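PDB 5H7E: RNA 2',3'-cyclic phosphodiesterase from Deinococcus radiodurans, which belongs to the LigT-like phosphoesterases of the 2H clan and folds as a curled antiparallel beta sheet with helices packed against it. Local coordinates for residues R7-L12 / T155-I160; P53-D58 / R113-G118; L62-T67 / S172-R177; H74-G79 / D146-A151. All coordinates share one frame; numbering follows the deposited sequence.

Contact 1: R7-L12 / T155-I160; sequences RLFYAL and TLYRSI
F9 and Y157 form a hydrogen-bonded antiparallel pair joining strands 6-13 and 148-160 in the curled sheet of this 2H phosphoesterase. F9 N reaches Y157 O at 2.9 Å, and Y157 N returns a bond to F9 O at 2.8 Å. Farther along, A11 and T155 exchange two bonds in the same way. At the other end S159 N donates to R7 O (2.8 Å), while a water accepts from R7 N and R158 NE and donates to S159 O. The backbones of L8 and Y10 bond instead to strand 42-48. Y10 OH is satisfied by L59 O, and S159 OG by a glycerol. With chi1 at 58°, F9 CG sits between backbone N and carbonyl carbon, and the ring reaches across to Y157. The ring planes, inclined by 18°, barely overlap, and Y157 CB makes a CH-pi contact over one F9 face, toward its rim. On the L8 and Y10 face, L156 CD1 stands over the middle of the Y10 ring, 3.9 Å from its centroid.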
loop_
_atom_site.group_PDB
_atom_site.type_symbol
_atom_site.label_atom_id
_atom_site.label_comp_id
_atom_site.label_asym_id
_atom_site.label_seq_id
_atom_site.Cartn_x
_atom_site.Cartn_y
_atom_site.Cartn_z
ATOM N N ARG A 7 -9.631 10.957 -3.099
ATOM C CA ARG A 7 -8.936 10.087 -2.147
ATOM C C ARG A 7 -7.801 9.441 -2.902
ATOM O O ARG A 7 -8.048 8.689 -3.862
ATOM C CB ARG A 7 -9.826 8.982 -1.567
ATOM C CG ARG A 7 -11.076 9.461 -0.889
ATOM C CD ARG A 7 -11.872 8.284 -0.315
ATOM N NE ARG A 7 -13.035 8.776 0.406
ATOM C CZ ARG A 7 -13.662 8.087 1.351
ATOM N NH1 ARG A 7 -13.223 6.873 1.679
ATOM N NH2 ARG A 7 -14.716 8.609 1.972
ATOM N N LEU A 8 -6.562 9.763 -2.501
ATOM C CA LEU A 8 -5.418 9.295 -3.259
ATOM C C LEU A 8 -4.513 8.511 -2.329
ATOM O O LEU A 8 -4.557 8.663 -1.108
ATOM C CB LEU A 8 -4.585 10.422 -3.859
ATOM C CG LEU A 8 -5.386 11.366 -4.768
ATOM C CD1 LEU A 8 -4.446 12.484 -5.267
ATOM C CD2 LEU A 8 -5.982 10.636 -5.972
ATOM N N PHE A 9 -3.682 7.645 -2.916
ATOM C CA PHE A 9 -2.648 7.034 -2.088
ATOM C C PHE A 9 -1.491 6.627 -2.974
ATOM O O PHE A 9 -1.665 6.388 -4.161
ATOM C CB PHE A 9 -3.165 5.828 -1.252
ATOM C CG PHE A 9 -3.757 4.709 -2.067
ATOM C CD1 PHE A 9 -5.088 4.768 -2.501
ATOM C CD2 PHE A 9 -2.992 3.569 -2.329
ATOM C CE1 PHE A 9 -5.650 3.714 -3.221
ATOM C CE2 PHE A 9 -3.545 2.509 -3.041
ATOM C CZ PHE A 9 -4.858 2.556 -3.487
ATOM N N TYR A 10 -0.286 6.666 -2.399
ATOM C CA TYR A 10 0.912 6.183 -3.079
ATOM C C TYR A 10 1.163 4.760 -2.628
ATOM O O TYR A 10 1.046 4.479 -1.432
ATOM C CB TYR A 10 2.111 7.003 -2.686
ATOM C CG TYR A 10 2.210 8.425 -3.246
ATOM C CD1 TYR A 10 2.822 8.677 -4.452
ATOM C CD2 TYR A 10 1.751 9.480 -2.490
ATOM C CE1 TYR A 10 2.996 10.031 -4.926
ATOM C CE2 TYR A 10 1.891 10.784 -2.931
ATOM C CZ TYR A 10 2.541 11.040 -4.109
ATOM O OH TYR A 10 2.681 12.380 -4.458
ATOM N N ALA A 11 1.409 3.875 -3.584
ATOM C CA ALA A 11 1.606 2.478 -3.174
ATOM C C ALA A 11 2.505 1.805 -4.191
ATOM O O ALA A 11 2.635 2.245 -5.335
ATOM C CB ALA A 11 0.268 1.740 -3.097
ATOM N N LEU A 12 3.051 0.651 -3.795
ATOM C CA LEU A 12 3.629 -0.299 -4.758
ATOM C C LEU A 12 2.575 -1.326 -5.169
ATOM O O LEU A 12 1.889 -1.910 -4.317
ATOM C CB LEU A 12 4.826 -1.057 -4.149
ATOM C CG LEU A 12 5.882 -0.176 -3.476
ATOM C CD1 LEU A 12 7.024 -1.128 -2.952
ATOM C CD2 LEU A 12 6.480 0.758 -4.516
ATOM N N THR A 155 3.357 3.965 -7.543
ATOM C CA THR A 155 2.121 4.331 -8.235
ATOM C C THR A 155 1.315 5.294 -7.369
ATOM O O THR A 155 1.184 5.101 -6.159
ATOM C CB THR A 155 1.310 3.099 -8.542
ATOM O OG1 THR A 155 2.065 2.230 -9.425
ATOM C CG2 THR A 155 -0.072 3.492 -9.194
ATOM N N LEU A 156 0.721 6.316 -8.019
ATOM C CA LEU A 156 -0.263 7.156 -7.349
ATOM C C LEU A 156 -1.652 6.697 -7.786
ATOM O O LEU A 156 -1.961 6.725 -8.973
ATOM C CB LEU A 156 -0.019 8.633 -7.679
ATOM C CG LEU A 156 -1.058 9.637 -7.145
ATOM C CD1 LEU A 156 -0.970 9.724 -5.630
ATOM C CD2 LEU A 156 -0.852 11.090 -7.745
ATOM N N TYR A 157 -2.449 6.210 -6.840
ATOM C CA TYR A 157 -3.792 5.683 -7.085
ATOM C C TYR A 157 -4.838 6.672 -6.622
ATOM O O TYR A 157 -4.631 7.425 -5.658
ATOM C CB TYR A 157 -3.999 4.392 -6.274
ATOM C CG TYR A 157 -3.214 3.203 -6.733
ATOM C CD1 TYR A 157 -3.691 2.422 -7.791
ATOM C CD2 TYR A 157 -2.016 2.858 -6.123
ATOM C CE1 TYR A 157 -2.980 1.286 -8.191
ATOM C CE2 TYR A 157 -1.287 1.742 -6.538
ATOM C CZ TYR A 157 -1.791 0.970 -7.563
ATOM O OH TYR A 157 -1.054 -0.126 -7.961
ATOM N N ARG A 158 -6.005 6.613 -7.257
ATOM C CA ARG A 158 -7.198 7.239 -6.716
ATOM C C ARG A 158 -8.154 6.134 -6.290
ATOM O O ARG A 158 -8.345 5.164 -7.020
ATOM C CB ARG A 158 -7.852 8.115 -7.737
ATOM C CG ARG A 158 -9.115 8.771 -7.243
ATOM C CD ARG A 158 -9.670 9.661 -8.296
ATOM N NE ARG A 158 -10.995 10.103 -7.899
ATOM C CZ ARG A 158 -11.834 10.733 -8.717
ATOM N NH1 ARG A 158 -11.455 11.023 -9.957
ATOM N NH2 ARG A 158 -13.028 11.091 -8.276
ATOM N N SER A 159 -8.785 6.311 -5.140
ATOM C CA SER A 159 -9.790 5.380 -4.651
ATOM C C SER A 159 -11.196 5.905 -4.906
ATOM O O SER A 159 -11.509 7.057 -4.601
ATOM C CB SER A 159 -9.563 5.110 -3.160
ATOM O OG SER A 159 -10.603 4.288 -2.651
ATOM N N ILE A 160 -12.047 5.059 -5.477
ATOM C CA ILE A 160 -13.438 5.420 -5.731
ATOM C C ILE A 160 -14.322 4.372 -5.079
ATOM O O ILE A 160 -14.034 3.174 -5.164
ATOM C CB ILE A 160 -13.715 5.568 -7.233
ATOM C CG1 ILE A 160 -13.051 6.863 -7.732
ATOM C CG2 ILE A 160 -15.250 5.601 -7.499
ATOM C CD1 ILE A 160 -12.683 6.872 -9.194
HETATM O O HOH W 1 -11.564 9.689 -4.943
#

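Contact 2: P53-D58 / R113-G118; sequences PERVED and RELGIG
This is a surface contact in which the R55 side chain, just ahead of helix 56-67, hydrogen-bonds the backbone of L115 at the C-terminal end of helix 101-114. G116, with a phi of 70°, is the first residue to leave helical geometry, and two bonds back into the last turn make the exit a Schellman motif; one of them runs from G116 N to R113 O. R55 grips L115 O end-on, with NH1 at 3.0 Å and NH2 at 3.2 Å. NH1 arrives in the carbonyl plane on a lone pair, whereas NH2 is tilted from that plane. The same guanidinium turns its side to D58, and OD2 accepts from NE (3.1 Å) and from NH1 (2.9 Å) in a salt bridge, so that NH1 serves both partners. Bends at chi2 and chi3 (-46° and -58°) fold the arginine back far enough to meet D58. With D58 OD2 and L115 O both close to its plane, fixing its rotation, the R55 guanidinium has I117 CG1 over one face, toward the rim, 3.7 Å from NH2. D58 CB packs on the methyls of L115, and D58 OD1 has a further partner in R61. I117 also leans on L59 and L115 on L62, so the end of helix 101-114 is seated against helix 56-67, whose V56 faces Y6 and L8 of strand 6-13.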
loop_
_atom_site.group_PDB
_atom_site.type_symbol
_atom_site.label_atom_id
_atom_site.label_comp_id
_atom_site.label_asym_id
_atom_site.label_seq_id
_atom_site.Cartn_x
_atom_site.Cartn_y
_atom_site.Cartn_z
ATOM N N PRO A 53 -8.295 18.592 -6.565
ATOM C CA PRO A 53 -7.724 18.108 -7.849
ATOM C C PRO A 53 -6.612 19.007 -8.384
ATOM O O PRO A 53 -5.669 18.515 -9.024
ATOM C CB PRO A 53 -8.945 18.079 -8.791
ATOM C CG PRO A 53 -10.112 17.914 -7.877
ATOM C CD PRO A 53 -9.765 18.667 -6.589
ATOM N N GLU A 54 -6.630 20.289 -8.049
ATOM C CA GLU A 54 -5.578 21.183 -8.517
ATOM C C GLU A 54 -4.221 20.887 -7.889
ATOM O O GLU A 54 -3.211 21.420 -8.357
ATOM C CB GLU A 54 -5.968 22.643 -8.247
ATOM C CG GLU A 54 -6.402 22.890 -6.804
ATOM C CD GLU A 54 -7.932 22.835 -6.596
ATOM O OE1 GLU A 54 -8.423 23.685 -5.810
ATOM O OE2 GLU A 54 -8.636 21.959 -7.192
ATOM N N ARG A 55 -4.161 20.036 -6.866
ATOM C CA ARG A 55 -2.894 19.696 -6.237
ATOM C C ARG A 55 -2.280 18.432 -6.802
ATOM O O ARG A 55 -1.178 18.076 -6.389
ATOM C CB ARG A 55 -3.060 19.521 -4.717
ATOM C CG ARG A 55 -3.564 20.784 -3.968
ATOM C CD ARG A 55 -2.829 22.070 -4.386
ATOM N NE ARG A 55 -1.380 22.017 -4.184
ATOM C CZ ARG A 55 -0.783 22.120 -3.001
ATOM N NH1 ARG A 55 0.555 22.063 -2.913
ATOM N NH2 ARG A 55 -1.519 22.288 -1.899
ATOM N N VAL A 56 -2.958 17.751 -7.726
ATOM C CA VAL A 56 -2.469 16.456 -8.181
ATOM C C VAL A 56 -1.154 16.604 -8.934
ATOM O O VAL A 56 -0.262 15.766 -8.810
ATOM C CB VAL A 56 -3.529 15.749 -9.030
ATOM C CG1 VAL A 56 -2.958 14.472 -9.631
ATOM C CG2 VAL A 56 -4.755 15.433 -8.160
ATOM N N GLU A 57 -1.008 17.660 -9.735
ATOM C CA GLU A 57 0.261 17.834 -10.432
ATOM C C GLU A 57 1.424 17.985 -9.467
ATOM O O GLU A 57 2.497 17.423 -9.713
ATOM C CB GLU A 57 0.186 19.022 -11.398
ATOM C CG GLU A 57 1.361 19.066 -12.367
ATOM C CD GLU A 57 1.448 17.819 -13.250
ATOM O OE1 GLU A 57 0.394 17.218 -13.568
ATOM O OE2 GLU A 57 2.579 17.441 -13.627
ATOM N N ASP A 58 1.248 18.692 -8.336
ATOM C CA ASP A 58 2.338 18.731 -7.343
ATOM C C ASP A 58 2.678 17.344 -6.833
ATOM O O ASP A 58 3.852 17.038 -6.600
ATOM C CB ASP A 58 1.999 19.613 -6.142
ATOM C CG ASP A 58 1.964 21.108 -6.491
ATOM O OD1 ASP A 58 2.582 21.527 -7.506
ATOM O OD2 ASP A 58 1.323 21.861 -5.710
ATOM N N ARG A 113 3.525 16.730 3.247
ATOM C CA ARG A 113 3.299 17.710 4.302
ATOM C C ARG A 113 3.830 19.069 3.892
ATOM O O ARG A 113 3.209 20.091 4.140
ATOM C CB ARG A 113 4.027 17.255 5.557
ATOM C CG ARG A 113 3.691 17.969 6.855
ATOM C CD ARG A 113 4.290 17.237 8.062
ATOM N NE ARG A 113 4.535 15.820 7.770
ATOM C CZ ARG A 113 4.797 14.866 8.658
ATOM N NH1 ARG A 113 4.833 15.136 9.958
ATOM N NH2 ARG A 113 5.007 13.627 8.237
ATOM N N GLU A 114 4.988 19.066 3.258
ATOM C CA GLU A 114 5.636 20.289 2.814
ATOM C C GLU A 114 4.735 21.009 1.808
ATOM O O GLU A 114 4.725 22.226 1.740
ATOM C CB GLU A 114 7.049 20.016 2.302
ATOM C CG GLU A 114 8.029 19.741 3.440
ATOM C CD GLU A 114 9.289 19.000 3.024
ATOM O OE1 GLU A 114 9.532 18.849 1.816
ATOM O OE2 GLU A 114 10.042 18.566 3.918
ATOM N N LEU A 115 4.024 20.240 0.996
ATOM C CA LEU A 115 3.068 20.786 0.032
ATOM C C LEU A 115 1.802 21.289 0.703
ATOM O O LEU A 115 0.972 21.882 0.023
ATOM C CB LEU A 115 2.697 19.721 -1.013
ATOM C CG LEU A 115 3.832 19.393 -1.983
ATOM C CD1 LEU A 115 3.523 18.160 -2.770
ATOM C CD2 LEU A 115 4.142 20.602 -2.932
ATOM N N GLY A 116 1.625 21.067 2.006
ATOM C CA GLY A 116 0.387 21.462 2.660
ATOM C C GLY A 116 -0.805 20.621 2.259
ATOM O O GLY A 116 -1.923 21.128 2.219
ATOM N N ILE A 117 -0.573 19.371 1.918
ATOM C CA ILE A 117 -1.616 18.421 1.549
ATOM C C ILE A 117 -1.791 17.443 2.696
ATOM O O ILE A 117 -0.801 16.982 3.276
ATOM C CB ILE A 117 -1.228 17.718 0.238
ATOM C CG1 ILE A 117 -1.185 18.770 -0.883
ATOM C CG2 ILE A 117 -2.165 16.522 -0.101
ATOM C CD1 ILE A 117 -0.586 18.195 -2.126
ATOM N N GLY A 118 -3.041 17.125 3.028
ATOM C CA GLY A 118 -3.308 16.303 4.207
ATOM C C GLY A 118 -3.072 14.810 3.999
ATOM O O GLY A 118 -3.327 14.243 2.936
#

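Contact 3: L62-T67 / S172-R177; sequences LGTRLT and STFRFR. With SO4 (sulfate ion), chain F.
F174 lays one face of its ring on the backbone of G63, whose CA stands 3.7 Å from the ring centroid and close to the ring normal. With no CB on G63, the ring can settle directly on the helix. Beside it, T67 OG1 bonds back to G63 O at 2.9 Å, an oxygen that T67 N approaches from the opposite face of its plane. A chi1 of 55° tucks this hydroxyl between the backbone N and the carbonyl carbon of T67 and points CG2 at F176, meeting CE1 at 3.6 Å. Here helix 56-67 packs on the 2H phosphoesterase sheet, the axis of residues 62-67 running 17° from that of strand residues 172-175, with L156 of the neighbouring strand against F174 and L154 against T67. Where the helix ends, T67 O accepts a long bond from R177 N (3.3 Å). A sulfate, probably from the crystallisation liquor, is bound beside this junction. R175 N points almost straight at its O4 (3.0 Å, 178° at the hydrogen), R177 NE donates to O3 at 2.9 Å and R177 NH2 to O4 at 3.1 Å. The R177 guanidinium meets the ion edge-on while R175 CB covers one face of the guanidinium. Sulfate O2 lies at the edge of the F174 ring and close to T64 OG1, a hydroxyl that also has K60 O within reach.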
loop_
_atom_site.group_PDB
_atom_site.type_symbol
_atom_site.label_atom_id
_atom_site.label_comp_id
_atom_site.label_asym_id
_atom_site.label_seq_id
_atom_site.Cartn_x
_atom_site.Cartn_y
_atom_site.Cartn_z
ATOM N N LEU A 62 6.234 15.372 -7.102
ATOM C CA LEU A 62 6.886 14.779 -5.930
ATOM C C LEU A 62 7.212 13.309 -6.163
ATOM O O LEU A 62 8.330 12.860 -5.867
ATOM C CB LEU A 62 5.988 14.961 -4.703
ATOM C CG LEU A 62 6.515 14.296 -3.415
ATOM C CD1 LEU A 62 7.832 14.986 -2.948
ATOM C CD2 LEU A 62 5.394 14.480 -2.414
ATOM N N GLY A 63 6.281 12.557 -6.743
ATOM C CA GLY A 63 6.549 11.149 -7.019
ATOM C C GLY A 63 7.715 10.972 -7.975
ATOM O O GLY A 63 8.602 10.148 -7.741
ATOM N N THR A 64 7.793 11.816 -9.011
ATOM C CA THR A 64 8.903 11.707 -9.946
ATOM C C THR A 64 10.229 12.038 -9.267
ATOM O O THR A 64 11.219 11.327 -9.461
ATOM C CB THR A 64 8.634 12.655 -11.129
ATOM O OG1 THR A 64 7.487 12.178 -11.838
ATOM C CG2 THR A 64 9.811 12.690 -12.074
ATOM N N ARG A 65 10.266 13.095 -8.460
ATOM C CA ARG A 65 11.535 13.515 -7.871
ATOM C C ARG A 65 12.050 12.468 -6.888
ATOM O O ARG A 65 13.261 12.212 -6.825
ATOM C CB ARG A 65 11.357 14.858 -7.165
ATOM C CG ARG A 65 12.613 15.469 -6.603
ATOM C CD ARG A 65 12.278 16.693 -5.745
ATOM N NE ARG A 65 12.365 16.356 -4.322
ATOM C CZ ARG A 65 11.425 16.608 -3.419
ATOM N NH1 ARG A 65 10.315 17.232 -3.775
ATOM N NH2 ARG A 65 11.610 16.248 -2.153
ATOM N N LEU A 66 11.152 11.865 -6.110
ATOM C CA LEU A 66 11.610 10.929 -5.063
ATOM C C LEU A 66 12.069 9.601 -5.644
ATOM O O LEU A 66 12.828 8.874 -4.992
ATOM C CB LEU A 66 10.514 10.682 -4.021
ATOM C CG LEU A 66 10.259 11.932 -3.160
ATOM C CD1 LEU A 66 9.184 11.760 -2.068
ATOM C CD2 LEU A 66 11.544 12.521 -2.550
ATOM N N THR A 67 11.608 9.232 -6.835
ATOM C CA THR A 67 11.952 7.946 -7.417
ATOM C C THR A 67 13.071 8.046 -8.415
ATOM O O THR A 67 13.566 7.012 -8.873
ATOM C CB THR A 67 10.731 7.313 -8.137
ATOM O OG1 THR A 67 10.234 8.257 -9.114
ATOM C CG2 THR A 67 9.616 6.979 -7.143
ATOM N N SER A 172 -0.966 7.968 -11.890
ATOM C CA SER A 172 0.341 8.172 -12.480
ATOM C C SER A 172 1.266 7.109 -11.921
ATOM O O SER A 172 1.028 6.581 -10.838
ATOM C CB SER A 172 0.895 9.565 -12.176
ATOM O OG SER A 172 1.926 9.820 -13.105
ATOM N N THR A 173 2.291 6.758 -12.684
ATOM C CA THR A 173 3.331 5.882 -12.177
ATOM C C THR A 173 4.664 6.607 -12.269
ATOM O O THR A 173 4.861 7.456 -13.147
ATOM C CB THR A 173 3.411 4.551 -12.923
ATOM O OG1 THR A 173 3.640 4.795 -14.317
ATOM C CG2 THR A 173 2.130 3.764 -12.753
ATOM N N PHE A 174 5.551 6.310 -11.327
ATOM C CA PHE A 174 6.844 7.001 -11.234
ATOM C C PHE A 174 7.932 5.944 -11.218
ATOM O O PHE A 174 8.040 5.186 -10.256
ATOM C CB PHE A 174 6.924 7.875 -9.986
ATOM C CG PHE A 174 5.659 8.630 -9.708
ATOM C CD1 PHE A 174 5.332 9.736 -10.481
ATOM C CD2 PHE A 174 4.819 8.247 -8.663
ATOM C CE1 PHE A 174 4.105 10.408 -10.251
ATOM C CE2 PHE A 174 3.610 8.897 -8.430
ATOM C CZ PHE A 174 3.269 9.994 -9.223
ATOM N N ARG A 175 8.709 5.861 -12.299
ATOM C CA ARG A 175 9.690 4.787 -12.417
ATOM C C ARG A 175 10.893 5.046 -11.513
ATOM O O ARG A 175 11.382 6.177 -11.425
ATOM C CB ARG A 175 10.167 4.707 -13.864
ATOM C CG ARG A 175 10.922 3.468 -14.217
ATOM C CD ARG A 175 11.072 3.301 -15.755
ATOM N NE ARG A 175 11.351 1.902 -16.076
ATOM C CZ ARG A 175 10.425 0.944 -16.084
ATOM N NH1 ARG A 175 10.760 -0.311 -16.352
ATOM N NH2 ARG A 175 9.160 1.241 -15.821
ATOM N N PHE A 176 11.402 3.980 -10.904
ATOM C CA PHE A 176 12.693 4.043 -10.212
ATOM C C PHE A 176 13.786 4.033 -11.270
ATOM O O PHE A 176 14.016 3.009 -11.939
ATOM C CB PHE A 176 12.830 2.843 -9.263
ATOM C CG PHE A 176 11.843 2.810 -8.145
ATOM C CD1 PHE A 176 11.817 3.831 -7.189
ATOM C CD2 PHE A 176 10.979 1.702 -7.995
ATOM C CE1 PHE A 176 10.935 3.788 -6.144
ATOM C CE2 PHE A 176 10.055 1.642 -6.940
ATOM C CZ PHE A 176 10.015 2.674 -6.004
ATOM N N ARG A 177 14.469 5.165 -11.436
ATOM C CA ARG A 177 15.385 5.340 -12.547
ATOM C C ARG A 177 16.835 5.341 -12.105
ATOM O O ARG A 177 17.730 5.627 -12.907
ATOM C CB ARG A 177 15.057 6.624 -13.312
ATOM C CG ARG A 177 13.665 6.522 -13.944
ATOM C CD ARG A 177 13.355 7.725 -14.824
ATOM N NE ARG A 177 11.989 7.684 -15.343
ATOM C CZ ARG A 177 11.614 7.077 -16.472
ATOM N NH1 ARG A 177 12.505 6.434 -17.223
ATOM N NH2 ARG A 177 10.330 7.095 -16.836
HETATM S S SO4 F . 8.630 9.242 -14.123
HETATM O O1 SO4 F . 7.647 10.125 -14.778
HETATM O O2 SO4 F . 8.496 9.539 -12.707
HETATM O O3 SO4 F . 9.999 9.572 -14.543
HETATM O O4 SO4 F . 8.374 7.840 -14.497
#

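Contact 4: H74-G79 / D146-A151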
loop_
_atom_site.group_PDB
_atom_site.type_symbol
_atom_site.label_atom_id
_atom_site.label_comp_id
_atom_site.label_asym_id
_atom_site.label_seq_id
_atom_site.Cartn_x
_atom_site.Cartn_y
_atom_site.Cartn_z
ATOM N N HIS A 74 13.708 -4.193 -4.292
ATOM C CA HIS A 74 13.536 -5.634 -4.192
ATOM C C HIS A 74 12.761 -5.922 -2.925
ATOM O O HIS A 74 13.276 -5.724 -1.824
ATOM C CB HIS A 74 14.873 -6.344 -4.202
ATOM C CG HIS A 74 14.711 -7.828 -4.268
ATOM N ND1 HIS A 74 15.164 -8.679 -3.285
ATOM C CD2 HIS A 74 14.055 -8.604 -5.168
ATOM C CE1 HIS A 74 14.844 -9.920 -3.600
ATOM N NE2 HIS A 74 14.180 -9.904 -4.743
ATOM N N VAL A 75 11.475 -6.294 -3.077
ATOM C CA VAL A 75 10.558 -6.377 -1.960
ATOM C C VAL A 75 10.397 -7.834 -1.570
ATOM O O VAL A 75 10.142 -8.677 -2.433
ATOM C CB VAL A 75 9.192 -5.790 -2.334
ATOM C CG1 VAL A 75 8.280 -5.718 -1.051
ATOM C CG2 VAL A 75 9.364 -4.355 -2.933
ATOM N N ASN A 76 10.592 -8.123 -0.277
ATOM C CA ASN A 76 10.507 -9.487 0.240
ATOM C C ASN A 76 9.263 -9.632 1.088
ATOM O O ASN A 76 9.031 -8.805 1.971
ATOM C CB ASN A 76 11.730 -9.758 1.086
ATOM C CG ASN A 76 12.991 -9.590 0.290
ATOM O OD1 ASN A 76 13.300 -10.439 -0.529
ATOM N ND2 ASN A 76 13.732 -8.511 0.537
ATOM N N LEU A 77 8.475 -10.677 0.827
ATOM C CA LEU A 77 7.436 -11.076 1.773
ATOM C C LEU A 77 8.065 -11.678 3.009
ATOM O O LEU A 77 9.104 -12.361 2.926
ATOM C CB LEU A 77 6.510 -12.132 1.171
ATOM C CG LEU A 77 5.693 -11.776 -0.070
ATOM C CD1 LEU A 77 4.801 -12.953 -0.429
ATOM C CD2 LEU A 77 4.879 -10.506 0.172
ATOM N N ARG A 78 7.451 -11.392 4.178
ATOM C CA ARG A 78 7.946 -11.957 5.419
ATOM C C ARG A 78 6.789 -12.728 6.059
ATOM O O ARG A 78 6.246 -13.620 5.419
ATOM C CB ARG A 78 8.570 -10.870 6.326
ATOM C CG ARG A 78 9.734 -10.107 5.599
ATOM C CD ARG A 78 10.945 -11.070 5.411
ATOM N NE ARG A 78 11.549 -11.455 6.686
ATOM C CZ ARG A 78 12.584 -12.293 6.796
ATOM N NH1 ARG A 78 13.010 -12.916 5.721
ATOM N NH2 ARG A 78 13.117 -12.574 7.994
ATOM N N GLY A 79 6.449 -12.441 7.310
ATOM C CA GLY A 79 5.449 -13.217 8.046
ATOM C C GLY A 79 4.129 -12.463 8.115
ATOM O O GLY A 79 4.043 -11.325 7.702
ATOM N N ASP A 146 8.390 -16.834 1.420
ATOM C CA ASP A 146 9.750 -16.640 0.961
ATOM C C ASP A 146 9.827 -15.969 -0.398
ATOM O O ASP A 146 10.937 -15.854 -0.935
ATOM C CB ASP A 146 10.522 -17.972 0.903
ATOM C CG ASP A 146 9.924 -18.992 -0.074
ATOM O OD1 ASP A 146 9.040 -18.695 -0.894
ATOM O OD2 ASP A 146 10.379 -20.164 -0.036
ATOM N N GLN A 147 8.701 -15.487 -0.934
ATOM C CA GLN A 147 8.721 -14.922 -2.267
ATOM C C GLN A 147 9.139 -13.455 -2.228
ATOM O O GLN A 147 9.066 -12.783 -1.197
ATOM C CB GLN A 147 7.356 -15.007 -2.910
ATOM C CG GLN A 147 6.818 -16.456 -3.099
ATOM C CD GLN A 147 6.006 -16.974 -1.889
ATOM O OE1 GLN A 147 6.098 -16.459 -0.798
ATOM N NE2 GLN A 147 5.214 -18.001 -2.115
ATOM N N SER A 148 9.644 -13.007 -3.365
ATOM C CA SER A 148 10.045 -11.610 -3.477
ATOM C C SER A 148 9.763 -11.155 -4.895
ATOM O O SER A 148 9.555 -11.977 -5.810
ATOM C CB SER A 148 11.530 -11.432 -3.167
ATOM O OG SER A 148 12.302 -12.183 -4.069
ATOM N N TRP A 149 9.789 -9.821 -5.097
ATOM C CA TRP A 149 9.665 -9.314 -6.463
ATOM C C TRP A 149 10.434 -8.014 -6.588
ATOM O O TRP A 149 10.745 -7.371 -5.594
ATOM C CB TRP A 149 8.220 -9.042 -6.894
ATOM C CG TRP A 149 7.561 -7.796 -6.328
ATOM C CD1 TRP A 149 7.324 -6.645 -7.047
ATOM C CD2 TRP A 149 6.909 -7.619 -5.058
ATOM N NE1 TRP A 149 6.628 -5.760 -6.279
ATOM C CE2 TRP A 149 6.347 -6.321 -5.072
ATOM C CE3 TRP A 149 6.745 -8.417 -3.893
ATOM C CZ2 TRP A 149 5.635 -5.799 -3.977
ATOM C CZ3 TRP A 149 6.032 -7.885 -2.812
ATOM C CH2 TRP A 149 5.460 -6.588 -2.883
ATOM N N THR A 150 10.646 -7.592 -7.823
ATOM C CA THR A 150 11.311 -6.317 -8.107
ATOM C C THR A 150 10.277 -5.309 -8.555
ATOM O O THR A 150 9.564 -5.536 -9.549
ATOM C CB THR A 150 12.379 -6.499 -9.182
ATOM O OG1 THR A 150 13.385 -7.378 -8.690
ATOM C CG2 THR A 150 13.055 -5.156 -9.475
ATOM N N ALA A 151 10.126 -4.242 -7.769
ATOM C CA ALA A 151 9.135 -3.204 -8.050
ATOM C C ALA A 151 9.726 -2.148 -8.955
ATOM O O ALA A 151 10.665 -1.464 -8.539
ATOM C CB ALA A 151 8.682 -2.581 -6.756
HETATM O O HOH W 2 10.761 -13.326 1.178
#
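V75 and W149 exchange two hydrogen bonds, V75 N to W149 O at 2.8 Å and W149 N to V75 O at 2.9 Å, as a hydrogen-bonded antiparallel pair between strands 73-83 and 148-160. Two residues on, L77 N donates to Q147 O (3.0 Å), and this oxygen also accepts from a water that donates to L77 O, carrying the pairing one residue ahead of strand 148-160. N76 and S148 form the non-hydrogen-bonded pair between; N76 OD1 lies 3.3 Å from S148 CB, and ND2 bonds E97. On the face carrying V75 and W149, a W149 chi1 of 75° folds the indole back alongside V75, so that V75 CB makes a CH-pi contact over the six-membered ring of W149, 3.7 Å from its centroid, and CG1 meets CH2 at 3.5 Å. L77 CD2 comes in at the indole edge. I18 of helix 16-26 and I128 of strand 127-132 both touch L77 and W149, and T96 of strand 91-97 touches V75 and L77.

How the contacts relate
From the N terminus, strand 6-13 enters first, and contact 1 closes the longest of these loops by pairing it with residues 155-160. Contacts 2 and 4 are both nested inside that loop but cross each other, since 74-79 falls between 53-58 and 113-118. Contact 3 reaches from helix 56-67 past the end of contact 1, crossing contacts 1 and 2 and enclosing contact 4. Strand 148-160 serves contacts 1 and 4 and pairs with strand 167-175, which brings contact 3 to the same sheet. Helix 56-67 serves contacts 2 and 3. Side-chain packing of L8 on V56 and L12 on V75 joins contact 1 to contacts 2 and 4.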